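Local coordinates for protein ascorbate-specific PTS system EIIA component (Streptococcus pyogenes serotype M1, PDB 2OQT) that probably serves as the cytoplasmic IIA component of a phosphoenolpyruvate-dependent phosphotransferase system, relaying phosphoryl groups for the uptake and phosphorylation of ascorbate, at residues A[24-29]-A[84-89]; A[58-61]-A[65-68]; A[98-103]-A[132-137]. All blocks are in the same frame, centred on the assembly; numbering follows the deposited sequence.

Contact 1: A[24-29]-A[84-89]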
ATOM      1  N   GLN A  24       2.419  -7.323 -11.338  1.00 57.58           N
ATOM      2  CA  GLN A  24       2.264  -8.542 -10.536  1.00 58.90           C
ATOM      3  C   GLN A  24       3.403  -8.767  -9.494  1.00 59.13           C
ATOM      4  O   GLN A  24       3.103  -9.074  -8.359  1.00 58.80           O
ATOM      5  CB  GLN A  24       2.082  -9.757 -11.435  1.00 57.96           C
ATOM      6  CG  GLN A  24       0.801  -9.737 -12.261  1.00 56.87           C
ATOM      7  CD  GLN A  24       1.021  -9.363 -13.729  1.00 57.27           C
ATOM      8  OE1 GLN A  24       0.259  -9.807 -14.599  1.00 57.82           O
ATOM      9  NE2 GLN A  24       2.045  -8.564 -14.014  1.00 51.05           N
ATOM     10  N   GLU A  25       4.683  -8.600  -9.890  1.00 60.31           N
ATOM     11  CA  GLU A  25       5.857  -8.658  -8.965  1.00 61.31           C
ATOM     12  C   GLU A  25       5.696  -7.666  -7.828  1.00 60.14           C
ATOM     13  O   GLU A  25       5.963  -7.971  -6.672  1.00 59.93           O
ATOM     14  CB  GLU A  25       7.180  -8.313  -9.692  1.00 63.01           C
ATOM     15  CG  GLU A  25       8.194  -9.453  -9.951  1.00 70.12           C
ATOM     16  CD  GLU A  25       8.161 -10.052 -11.405  1.00 77.27           C
ATOM     17  OE1 GLU A  25       9.114  -9.791 -12.197  1.00 78.37           O
ATOM     18  OE2 GLU A  25       7.200 -10.802 -11.749  1.00 80.28           O
ATOM     19  N   ALA A  26       5.229  -6.471  -8.171  1.00 60.02           N
ATOM     20  CA  ALA A  26       5.160  -5.348  -7.218  1.00 59.50           C
ATOM     21  C   ALA A  26       4.041  -5.532  -6.201  1.00 59.24           C
ATOM     22  O   ALA A  26       4.153  -5.183  -5.023  1.00 58.96           O
ATOM     23  CB  ALA A  26       4.978  -4.069  -7.955  1.00 59.36           C
ATOM     24  N   VAL A  27       2.952  -6.105  -6.679  1.00 58.74           N
ATOM     25  CA  VAL A  27       1.846  -6.425  -5.815  1.00 57.65           C
ATOM     26  C   VAL A  27       2.262  -7.535  -4.842  1.00 57.40           C
ATOM     27  O   VAL A  27       2.004  -7.419  -3.655  1.00 58.39           O
ATOM     28  CB  VAL A  27       0.594  -6.729  -6.662  1.00 56.32           C
ATOM     29  CG1 VAL A  27      -0.438  -7.494  -5.899  1.00 55.78           C
ATOM     30  CG2 VAL A  27       0.037  -5.442  -7.127  1.00 56.52           C
ATOM     31  N   ARG A  28       2.884  -8.594  -5.335  1.00 57.03           N
ATOM     32  CA  ARG A  28       3.396  -9.643  -4.466  0.50 57.04           C
ATOM     33  C   ARG A  28       4.249  -9.036  -3.354  1.00 56.83           C
ATOM     34  O   ARG A  28       4.056  -9.329  -2.174  1.00 56.95           O
ATOM     35  CB  ARG A  28       4.210 -10.639  -5.290  0.50 57.19           C
ATOM     36  CG  ARG A  28       4.886 -11.748  -4.510  0.50 58.09           C
ATOM     37  CD  ARG A  28       5.527 -12.738  -5.477  0.50 58.81           C
ATOM     38  NE  ARG A  28       4.590 -13.791  -5.883  0.50 61.29           N
ATOM     39  CZ  ARG A  28       4.543 -14.334  -7.101  0.50 60.92           C
ATOM     40  NH1 ARG A  28       5.379 -13.909  -8.057  0.50 60.62           N
ATOM     41  NH2 ARG A  28       3.647 -15.282  -7.368  0.50 57.52           N
ATOM     42  N   LEU A  29       5.191  -8.175  -3.740  1.00 56.74           N
ATOM     43  CA  LEU A  29       6.129  -7.571  -2.785  1.00 55.62           C
ATOM     44  C   LEU A  29       5.388  -6.670  -1.821  1.00 55.87           C
ATOM     45  O   LEU A  29       5.834  -6.462  -0.697  1.00 56.59           O
ATOM     46  CB  LEU A  29       7.239  -6.778  -3.518  1.00 55.51           C
ATOM     47  CG  LEU A  29       8.324  -7.514  -4.358  1.00 54.78           C
ATOM     48  CD1 LEU A  29       9.074  -6.487  -5.195  1.00 53.88           C
ATOM     49  CD2 LEU A  29       9.318  -8.386  -3.492  1.00 51.84           C
ATOM     50  N   ILE A  84       5.453  -0.107   0.739  1.00 54.95           N
ATOM     51  CA  ILE A  84       6.678  -0.443   0.044  1.00 56.17           C
ATOM     52  C   ILE A  84       7.045   0.626  -0.995  1.00 57.29           C
ATOM     53  O   ILE A  84       6.230   1.459  -1.395  1.00 57.64           O
ATOM     54  CB  ILE A  84       6.706  -1.916  -0.505  1.00 55.42           C
ATOM     55  CG1 ILE A  84       5.893  -2.053  -1.801  1.00 55.36           C
ATOM     56  CG2 ILE A  84       6.227  -2.888   0.555  1.00 54.71           C
ATOM     57  CD1 ILE A  84       6.467  -3.046  -2.814  1.00 53.57           C
ATOM     58  N   THR A  85       8.302   0.599  -1.389  1.00 59.15           N
ATOM     59  CA  THR A  85       8.919   1.686  -2.120  1.00 61.41           C
ATOM     60  C   THR A  85       9.740   0.964  -3.147  1.00 62.72           C
ATOM     61  O   THR A  85      10.396  -0.019  -2.832  1.00 63.37           O
ATOM     62  CB  THR A  85       9.731   2.603  -1.113  1.00 61.88           C
ATOM     63  OG1 THR A  85       9.042   3.859  -0.930  1.00 61.59           O
ATOM     64  CG2 THR A  85      11.201   2.820  -1.520  1.00 61.27           C
ATOM     65  N   LEU A  86       9.614   1.393  -4.392  1.00 64.55           N
ATOM     66  CA  LEU A  86      10.294   0.769  -5.495  1.00 65.99           C
ATOM     67  C   LEU A  86      11.394   1.670  -5.965  1.00 67.84           C
ATOM     68  O   LEU A  86      11.223   2.885  -6.055  1.00 68.25           O
ATOM     69  CB  LEU A  86       9.349   0.518  -6.662  1.00 65.07           C
ATOM     70  CG  LEU A  86       8.329  -0.601  -6.449  1.00 65.05           C
ATOM     71  CD1 LEU A  86       7.363  -0.731  -7.658  1.00 63.40           C
ATOM     72  CD2 LEU A  86       8.988  -1.942  -6.105  1.00 61.15           C
ATOM     73  N   THR A  87      12.524   1.035  -6.227  1.00 69.23           N
ATOM     74  CA  THR A  87      13.638   1.563  -6.979  1.00 70.83           C
ATOM     75  C   THR A  87      13.225   2.202  -8.316  1.00 71.96           C
ATOM     76  O   THR A  87      13.494   3.402  -8.579  1.00 71.96           O
ATOM     77  CB  THR A  87      14.595   0.378  -7.241  1.00 71.26           C
ATOM     78  OG1 THR A  87      15.567   0.319  -6.184  1.00 70.78           O
ATOM     79  CG2 THR A  87      15.249   0.459  -8.619  1.00 71.47           C
ATOM     80  N   LYS A  88      12.573   1.398  -9.160  1.00 72.20           N
ATOM     81  CA  LYS A  88      12.187   1.846 -10.498  1.00 72.78           C
ATOM     82  C   LYS A  88      10.679   1.652 -10.685  1.00 71.65           C
ATOM     83  O   LYS A  88      10.160   0.563 -10.403  1.00 72.53           O
ATOM     84  CB  LYS A  88      12.956   1.022 -11.546  1.00 73.24           C
ATOM     85  CG  LYS A  88      13.247   1.709 -12.879  1.00 75.30           C
ATOM     86  CD  LYS A  88      13.273   0.671 -14.050  1.00 80.29           C
ATOM     87  CE  LYS A  88      14.524  -0.271 -14.033  1.00 82.29           C
ATOM     88  NZ  LYS A  88      14.663  -1.124 -12.799  1.00 82.94           N
ATOM     89  N   PRO A  89       9.978   2.694 -11.160  1.00 70.02           N
ATOM     90  CA  PRO A  89       8.534   2.696 -11.444  1.00 68.43           C
ATOM     91  C   PRO A  89       8.057   1.476 -12.215  1.00 66.97           C
ATOM     92  O   PRO A  89       8.666   1.062 -13.179  1.00 67.54           O
ATOM     93  CB  PRO A  89       8.349   3.931 -12.311  1.00 68.26           C
ATOM     94  CG  PRO A  89       9.408   4.843 -11.895  1.00 69.49           C
ATOM     95  CD  PRO A  89      10.589   4.000 -11.439  1.00 70.01           C
TER

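Contact 2: A[58-61]-A[65-68]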
ATOM      1  N   TYR A  58      -7.914  -0.648 -10.409  1.00 54.54           N
ATOM      2  CA  TYR A  58      -8.775   0.343  -9.743  1.00 54.82           C
ATOM      3  C   TYR A  58      -8.121   1.046  -8.548  1.00 55.27           C
ATOM      4  O   TYR A  58      -8.494   2.157  -8.220  1.00 55.65           O
ATOM      5  CB  TYR A  58     -10.118  -0.290  -9.304  1.00 54.32           C
ATOM      6  CG  TYR A  58      -9.952  -1.534  -8.484  1.00 54.16           C
ATOM      7  CD1 TYR A  58     -10.011  -1.491  -7.095  1.00 55.51           C
ATOM      8  CD2 TYR A  58      -9.723  -2.774  -9.097  1.00 54.88           C
ATOM      9  CE1 TYR A  58      -9.848  -2.655  -6.327  1.00 56.22           C
ATOM     10  CE2 TYR A  58      -9.546  -3.937  -8.360  1.00 53.89           C
ATOM     11  CZ  TYR A  58      -9.603  -3.879  -6.970  1.00 56.54           C
ATOM     12  OH  TYR A  58      -9.448  -5.045  -6.233  1.00 55.15           O
ATOM     13  N   TYR A  59      -7.163   0.418  -7.884  1.00 55.55           N
ATOM     14  CA  TYR A  59      -6.577   1.017  -6.677  1.00 55.63           C
ATOM     15  C   TYR A  59      -5.392   1.930  -6.958  1.00 56.79           C
ATOM     16  O   TYR A  59      -4.716   2.376  -6.050  1.00 57.25           O
ATOM     17  CB  TYR A  59      -6.176  -0.088  -5.699  1.00 54.92           C
ATOM     18  CG  TYR A  59      -5.480  -1.175  -6.414  1.00 53.36           C
ATOM     19  CD1 TYR A  59      -6.182  -2.296  -6.825  1.00 54.36           C
ATOM     20  CD2 TYR A  59      -4.137  -1.055  -6.761  1.00 51.21           C
ATOM     21  CE1 TYR A  59      -5.564  -3.287  -7.534  1.00 54.80           C
ATOM     22  CE2 TYR A  59      -3.509  -2.046  -7.476  1.00 52.37           C
ATOM     23  CZ  TYR A  59      -4.226  -3.165  -7.855  1.00 51.85           C
ATOM     24  OH  TYR A  59      -3.651  -4.174  -8.572  1.00 49.45           O
ATOM     25  N   VAL A  60      -5.123   2.197  -8.221  1.00 59.17           N
ATOM     26  CA  VAL A  60      -4.065   3.140  -8.589  1.00 61.41           C
ATOM     27  C   VAL A  60      -4.650   4.564  -8.713  1.00 63.66           C
ATOM     28  O   VAL A  60      -4.930   5.029  -9.792  1.00 64.86           O
ATOM     29  CB  VAL A  60      -3.390   2.742  -9.895  1.00 60.55           C
ATOM     30  CG1 VAL A  60      -2.094   3.454  -9.993  1.00 59.69           C
ATOM     31  CG2 VAL A  60      -3.176   1.241  -9.970  1.00 60.85           C
ATOM     32  N   LEU A  61      -4.839   5.237  -7.592  1.00 66.86           N
ATOM     33  CA  LEU A  61      -5.638   6.458  -7.529  1.00 69.54           C
ATOM     34  C   LEU A  61      -4.906   7.728  -7.864  1.00 71.28           C
ATOM     35  O   LEU A  61      -5.507   8.608  -8.480  1.00 72.78           O
ATOM     36  CB  LEU A  61      -6.301   6.623  -6.152  1.00 69.98           C
ATOM     37  CG  LEU A  61      -7.394   5.642  -5.688  1.00 71.04           C
ATOM     38  CD1 LEU A  61      -8.149   4.940  -6.810  1.00 70.95           C
ATOM     39  CD2 LEU A  61      -6.796   4.605  -4.785  1.00 72.80           C
HETATM   40  N   MSE A  65       1.442   6.016  -7.209  1.00 69.18           N
HETATM   41  CA  MSE A  65       1.055   5.175  -6.062  1.00 70.46           C
HETATM   42  C   MSE A  65      -0.082   4.228  -6.390  1.00 67.62           C
HETATM   43  O   MSE A  65      -0.985   4.593  -7.150  1.00 67.05           O
HETATM   44  CB  MSE A  65       0.661   6.008  -4.835  1.00 70.26           C
HETATM   45  CG  MSE A  65      -0.709   6.678  -4.935  1.00 72.82           C
HETATM   46 SE   MSE A  65      -2.319   5.737  -4.190  0.80 79.54          SE
HETATM   47  CE  MSE A  65      -3.045   4.914  -5.760  1.00 75.01           C
ATOM     48  N   ALA A  66      -0.015   3.017  -5.827  1.00 64.98           N
ATOM     49  CA  ALA A  66      -1.157   2.093  -5.773  1.00 62.53           C
ATOM     50  C   ALA A  66      -1.447   1.794  -4.321  1.00 61.29           C
ATOM     51  O   ALA A  66      -0.543   1.721  -3.527  1.00 61.13           O
ATOM     52  CB  ALA A  66      -0.861   0.837  -6.500  1.00 61.49           C
HETATM   53  N   MSE A  67      -2.712   1.627  -3.977  1.00 60.29           N
HETATM   54  CA  MSE A  67      -3.090   1.071  -2.688  1.00 60.65           C
HETATM   55  C   MSE A  67      -3.811  -0.269  -2.876  1.00 57.36           C
HETATM   56  O   MSE A  67      -5.032  -0.368  -2.773  1.00 56.10           O
HETATM   57  CB  MSE A  67      -3.929   2.059  -1.900  1.00 59.83           C
HETATM   58  CG  MSE A  67      -4.809   2.829  -2.818  1.00 62.39           C
HETATM   59 SE   MSE A  67      -6.254   3.743  -1.943  0.60 70.09          SE
HETATM   60  CE  MSE A  67      -6.373   2.614  -0.279  1.00 63.86           C
ATOM     61  N   PRO A  68      -3.021  -1.327  -3.115  1.00 56.28           N
ATOM     62  CA  PRO A  68      -3.535  -2.645  -3.533  1.00 54.91           C
ATOM     63  C   PRO A  68      -4.438  -3.232  -2.499  1.00 54.75           C
ATOM     64  O   PRO A  68      -4.097  -3.215  -1.339  1.00 54.54           O
ATOM     65  CB  PRO A  68      -2.270  -3.482  -3.670  1.00 53.95           C
ATOM     66  CG  PRO A  68      -1.200  -2.497  -3.846  1.00 54.59           C
ATOM     67  CD  PRO A  68      -1.556  -1.333  -3.002  1.00 54.89           C
TER

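Contact 3: A[98-103]-A[132-137]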
ATOM      1  N   VAL A  98       3.914   3.213 -11.271  1.00 62.63           N
ATOM      2  CA  VAL A  98       3.819   3.205  -9.817  1.00 61.09           C
ATOM      3  C   VAL A  98       5.188   3.031  -9.143  1.00 61.03           C
ATOM      4  O   VAL A  98       5.997   2.186  -9.554  1.00 59.96           O
ATOM      5  CB  VAL A  98       2.796   2.128  -9.344  1.00 60.95           C
ATOM      6  CG1 VAL A  98       2.843   1.922  -7.826  1.00 57.37           C
ATOM      7  CG2 VAL A  98       1.388   2.529  -9.805  1.00 60.47           C
ATOM      8  N   SER A  99       5.440   3.829  -8.100  1.00 60.01           N
ATOM      9  CA  SER A  99       6.691   3.674  -7.389  1.00 59.55           C
ATOM     10  C   SER A  99       6.433   3.385  -5.948  1.00 59.10           C
ATOM     11  O   SER A  99       7.313   2.855  -5.254  1.00 58.50           O
ATOM     12  CB  SER A  99       7.607   4.909  -7.558  1.00 60.10           C
ATOM     13  OG  SER A  99       8.181   4.915  -8.869  1.00 60.98           O
ATOM     14  N   VAL A 100       5.226   3.721  -5.496  1.00 57.82           N
ATOM     15  CA  VAL A 100       4.850   3.448  -4.116  1.00 57.34           C
ATOM     16  C   VAL A 100       3.520   2.704  -3.966  1.00 56.79           C
ATOM     17  O   VAL A 100       2.467   3.179  -4.366  1.00 57.16           O
ATOM     18  CB  VAL A 100       4.864   4.749  -3.277  1.00 57.95           C
ATOM     19  CG1 VAL A 100       4.554   4.460  -1.793  1.00 57.20           C
ATOM     20  CG2 VAL A 100       6.227   5.467  -3.443  1.00 55.94           C
ATOM     21  N   LEU A 101       3.590   1.536  -3.345  1.00 56.33           N
ATOM     22  CA  LEU A 101       2.402   0.715  -3.038  1.00 54.57           C
ATOM     23  C   LEU A 101       2.086   0.687  -1.545  1.00 54.18           C
ATOM     24  O   LEU A 101       2.886   0.183  -0.712  1.00 52.81           O
ATOM     25  CB  LEU A 101       2.587  -0.704  -3.566  1.00 54.45           C
ATOM     26  CG  LEU A 101       2.770  -0.742  -5.102  1.00 53.55           C
ATOM     27  CD1 LEU A 101       4.250  -0.611  -5.508  1.00 52.61           C
ATOM     28  CD2 LEU A 101       2.119  -1.988  -5.712  1.00 50.94           C
ATOM     29  N   LEU A 102       0.925   1.269  -1.233  1.00 53.01           N
ATOM     30  CA  LEU A 102       0.285   1.156   0.068  1.00 52.82           C
ATOM     31  C   LEU A 102      -0.883   0.155   0.086  1.00 52.32           C
ATOM     32  O   LEU A 102      -2.045   0.516  -0.048  1.00 52.63           O
ATOM     33  CB  LEU A 102      -0.214   2.521   0.528  1.00 52.88           C
ATOM     34  CG  LEU A 102       0.052   2.769   2.006  1.00 53.25           C
ATOM     35  CD1 LEU A 102       0.289   4.248   2.243  1.00 53.33           C
ATOM     36  CD2 LEU A 102      -1.067   2.250   2.855  1.00 53.94           C
ATOM     37  N   THR A 103      -0.546  -1.109   0.252  1.00 51.86           N
ATOM     38  CA  THR A 103      -1.491  -2.159   0.581  1.00 50.52           C
ATOM     39  C   THR A 103      -2.383  -1.922   1.774  1.00 50.00           C
ATOM     40  O   THR A 103      -1.945  -1.516   2.850  1.00 49.66           O
ATOM     41  CB  THR A 103      -0.714  -3.413   0.811  1.00 50.17           C
ATOM     42  OG1 THR A 103       0.156  -3.501  -0.305  1.00 51.42           O
ATOM     43  CG2 THR A 103      -1.626  -4.640   0.874  1.00 47.12           C
ATOM     44  N   ARG A 132       9.993  12.061  -2.169  1.00 73.89           N
ATOM     45  CA  ARG A 132      10.378  12.053  -0.769  1.00 73.87           C
ATOM     46  C   ARG A 132      10.359  10.624  -0.189  1.00 74.33           C
ATOM     47  O   ARG A 132      11.313  10.205   0.487  1.00 75.34           O
ATOM     48  CB  ARG A 132       9.445  12.943   0.038  1.00 74.05           C
ATOM     49  CG  ARG A 132       9.861  14.400   0.135  1.00 73.81           C
ATOM     50  CD  ARG A 132       9.450  14.940   1.492  1.00 75.28           C
ATOM     51  NE  ARG A 132       8.120  15.557   1.511  1.00 73.66           N
ATOM     52  CZ  ARG A 132       7.454  15.855   2.630  1.00 73.29           C
ATOM     53  NH1 ARG A 132       7.978  15.576   3.824  1.00 70.07           N
ATOM     54  NH2 ARG A 132       6.255  16.435   2.556  1.00 74.25           N
ATOM     55  N   LEU A 133       9.273   9.890  -0.467  1.00 73.62           N
ATOM     56  CA  LEU A 133       9.049   8.524   0.004  1.00 72.72           C
ATOM     57  C   LEU A 133      10.072   7.569  -0.590  1.00 73.15           C
ATOM     58  O   LEU A 133      10.578   6.680   0.099  1.00 71.49           O
ATOM     59  CB  LEU A 133       7.615   8.066  -0.355  1.00 72.24           C
ATOM     60  CG  LEU A 133       6.403   7.863   0.582  1.00 69.61           C
ATOM     61  CD1 LEU A 133       6.615   8.168   2.053  1.00 67.04           C
ATOM     62  CD2 LEU A 133       5.166   8.577   0.064  1.00 66.11           C
ATOM     63  N   VAL A 134      10.380   7.766  -1.873  1.00 74.89           N
ATOM     64  CA  VAL A 134      11.379   6.925  -2.583  1.00 76.33           C
ATOM     65  C   VAL A 134      12.798   7.110  -2.027  1.00 77.24           C
ATOM     66  O   VAL A 134      13.556   6.150  -1.930  1.00 77.84           O
ATOM     67  CB  VAL A 134      11.281   7.071  -4.152  1.00 76.04           C
ATOM     68  CG1 VAL A 134      12.571   6.668  -4.860  1.00 76.49           C
ATOM     69  CG2 VAL A 134      10.149   6.227  -4.687  1.00 76.13           C
ATOM     70  N   ALA A 135      13.113   8.338  -1.616  1.00 78.81           N
ATOM     71  CA  ALA A 135      14.414   8.714  -1.036  1.00 80.06           C
ATOM     72  C   ALA A 135      14.534   8.484   0.488  1.00 81.16           C
ATOM     73  O   ALA A 135      15.587   8.774   1.097  1.00 81.79           O
ATOM     74  CB  ALA A 135      14.706  10.166  -1.363  1.00 79.97           C
ATOM     75  N   CYS A 136      13.453   8.002   1.102  1.00 81.59           N
ATOM     76  CA  CYS A 136      13.464   7.571   2.499  1.00 81.85           C
ATOM     77  C   CYS A 136      14.476   6.449   2.733  1.00 82.11           C
ATOM     78  O   CYS A 136      14.537   5.472   1.993  1.00 82.03           O
ATOM     79  CB  CYS A 136      12.072   7.123   2.938  1.00 81.42           C
ATOM     80  SG  CYS A 136      11.089   8.412   3.724  1.00 82.15           S
ATOM     81  N   GLN A 137      15.250   6.604   3.795  1.00 82.79           N
ATOM     82  CA  GLN A 137      16.415   5.768   4.049  1.00 83.28           C
ATOM     83  C   GLN A 137      16.190   4.776   5.203  1.00 82.81           C
ATOM     84  O   GLN A 137      17.093   4.012   5.537  1.00 82.62           O
ATOM     85  CB  GLN A 137      17.624   6.689   4.325  1.00 83.51           C
ATOM     86  CG  GLN A 137      18.866   6.379   3.508  1.00 85.89           C
ATOM     87  CD  GLN A 137      18.590   6.209   2.006  1.00 89.39           C
ATOM     88  OE1 GLN A 137      17.900   7.029   1.380  1.00 90.39           O
ATOM     89  NE2 GLN A 137      19.147   5.146   1.420  1.00 90.00           N
TER

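Contact 1: A[24-29]-A[84-89]
Ala26 and Leu29, on one flank of helix 23-36, meet Ile84 and Leu86 of strand 80-86, a worked example of how a helix covers one face of the mixed sheet in an alpha/beta fold. The helical segment and strand 84-86 run nearly antiparallel (149°), their axes 9.8 Å apart at closest approach, and the three-residue spacing on the helix matches the two-residue spacing of strand side chains that share a face.

The contact between side chains is wholly apolar. The methyl of Ala26 meets one branch tip of Leu86, CB to CD1 at 4.1 Å. At the other end CD1 of Ile84 reaches the base of the Leu29 side chain, 3.9 Å from its CB. Leu18 of the neighbouring parallel strand and Leu101 on the other side extend this apolar layer.

Methyls also lie against helix carbonyls, without any hydrogen bond between the segments. The first torsion of Ile84 (chi1 79°) sets CG1 between backbone N and carbonyl carbon, and its two branches diverge towards successive parts of the helix: CD1 lies 3.8 Å from Ala26 O, while CG2 comes equally close to Leu29 O.

Contact 2: A[58-61]-A[65-68]
The carbonyl oxygen of Tyr59 is where the loop 58-61 and the segment 65-68 join. The backbone N of Met67 donates to Tyr59 O over 3.0 Å in an almost straight bond (174° at the hydrogen), approaching from a direction well out of the carbonyl plane. The same oxygen has a softer neighbour in the CA-H of Ala66, with CA 3.6 Å from Tyr59 O.

On the ring side, Tyr59 lays one face over the backbone of Pro68: CA of Pro68 sits 3.9 Å from the centroid of the Tyr59 ring and only 20° off the normal, a CH-pi contact displaced towards the rim. The methyl of Ala66 comes instead to the ring edge, in plane, with CB 3.8 Å from CD2 of Tyr59. A chi1 of 45° places CG between the backbone N and the carbonyl carbon, turning the ring back over this chain. The phenol end has its own partner, a hydrogen bond between Tyr59 OH and Thr52 OG1 of helix 42-55.

Ala66, Met67 and Pro68, followed by His69, match the Ala-hydrophobic-Pro-His motif of type 2 IIA domains, whose histidine receives the phosphoryl group in relatives; His69 is therefore probably the phosphorylated residue. Its ring lies edge-to-face with that of Tyr58.

Val60 turns away overall but sets its two branches on successive residues: CG1 lies against the carbonyl oxygen of Met65, while CG2 meets the methyl of Ala66 at 4.2 Å. Met65 and Met67 are selenomethionines. The modelled end of Met65 collides with the backbone of Leu61, and the end of Leu61 comes improbably close to the selenium of Met67, so the detail there is doubtful. CG of Met67 lies 4.3 Å from CB of Tyr59.

Contact 3: A[98-103]-A[132-137]
Near-trans first torsions in both Val100 (chi1 -176°) and Val134 (chi1 158°) hold CG1 anti to the backbone N and swing the other methyl, CG2, beside it. In each residue CG2 is the branch that makes the contact, and the two side chains meet at a slant with their CG2 atoms 4.2 Å apart. Because CG2 of Val134 also approaches CB of Ser99, at 4.1 Å, this single methyl bridges two successive residues at the place where the strand turns a corner.

Leu133 contributes through the root of its side chain: its CB lies 4.3 Å from CG2 of Val100, so that methyl is touched by two adjacent residues of the helix. No hydrogen bond links the segments, and the contact rests on apolar packing alone.

Weak polar contacts lie at the end of helix 129-134. Within the segment, Cys136 N makes a weak hydrogen bond of 3.3 Å to Leu133 O, and that carbonyl is also reached weakly by the hydroxyl of Thr85 from the adjoining strand. Phe124 of helix 111-124 and Met145 of helix 139-149 close around Leu133. The arrangement is that of a short helix whose last turn abuts the central strand of a mixed sheet, on the face opposite helix 23-36, as in an alpha/beta/alpha layered fold.

Overall arrangement
Strand 97-105 unites the three contacts. Contacts 1 and 3, centred about 9 Å apart, press on opposite faces of the sheet and are stitched together by probable antiparallel backbone bonds, Leu86 N to Ser99 O at 2.9 Å and Ile84 N to Leu101 O at 3.0 Å. Contact 2, about 13 Å from contact 3 between centres, joins that strand's other edge in parallel fashion, Ala66 O probably accepting from Leu102 N at 2.8 Å. The centres of contacts 1 and 2 are about 12 Å apart, with Val27 packing near the phenol of Tyr59. Contact 2 leads directly into His69, the probable phosphorylation site, while contacts 1 and 3 pack helices onto the two faces of the sheet that carries it.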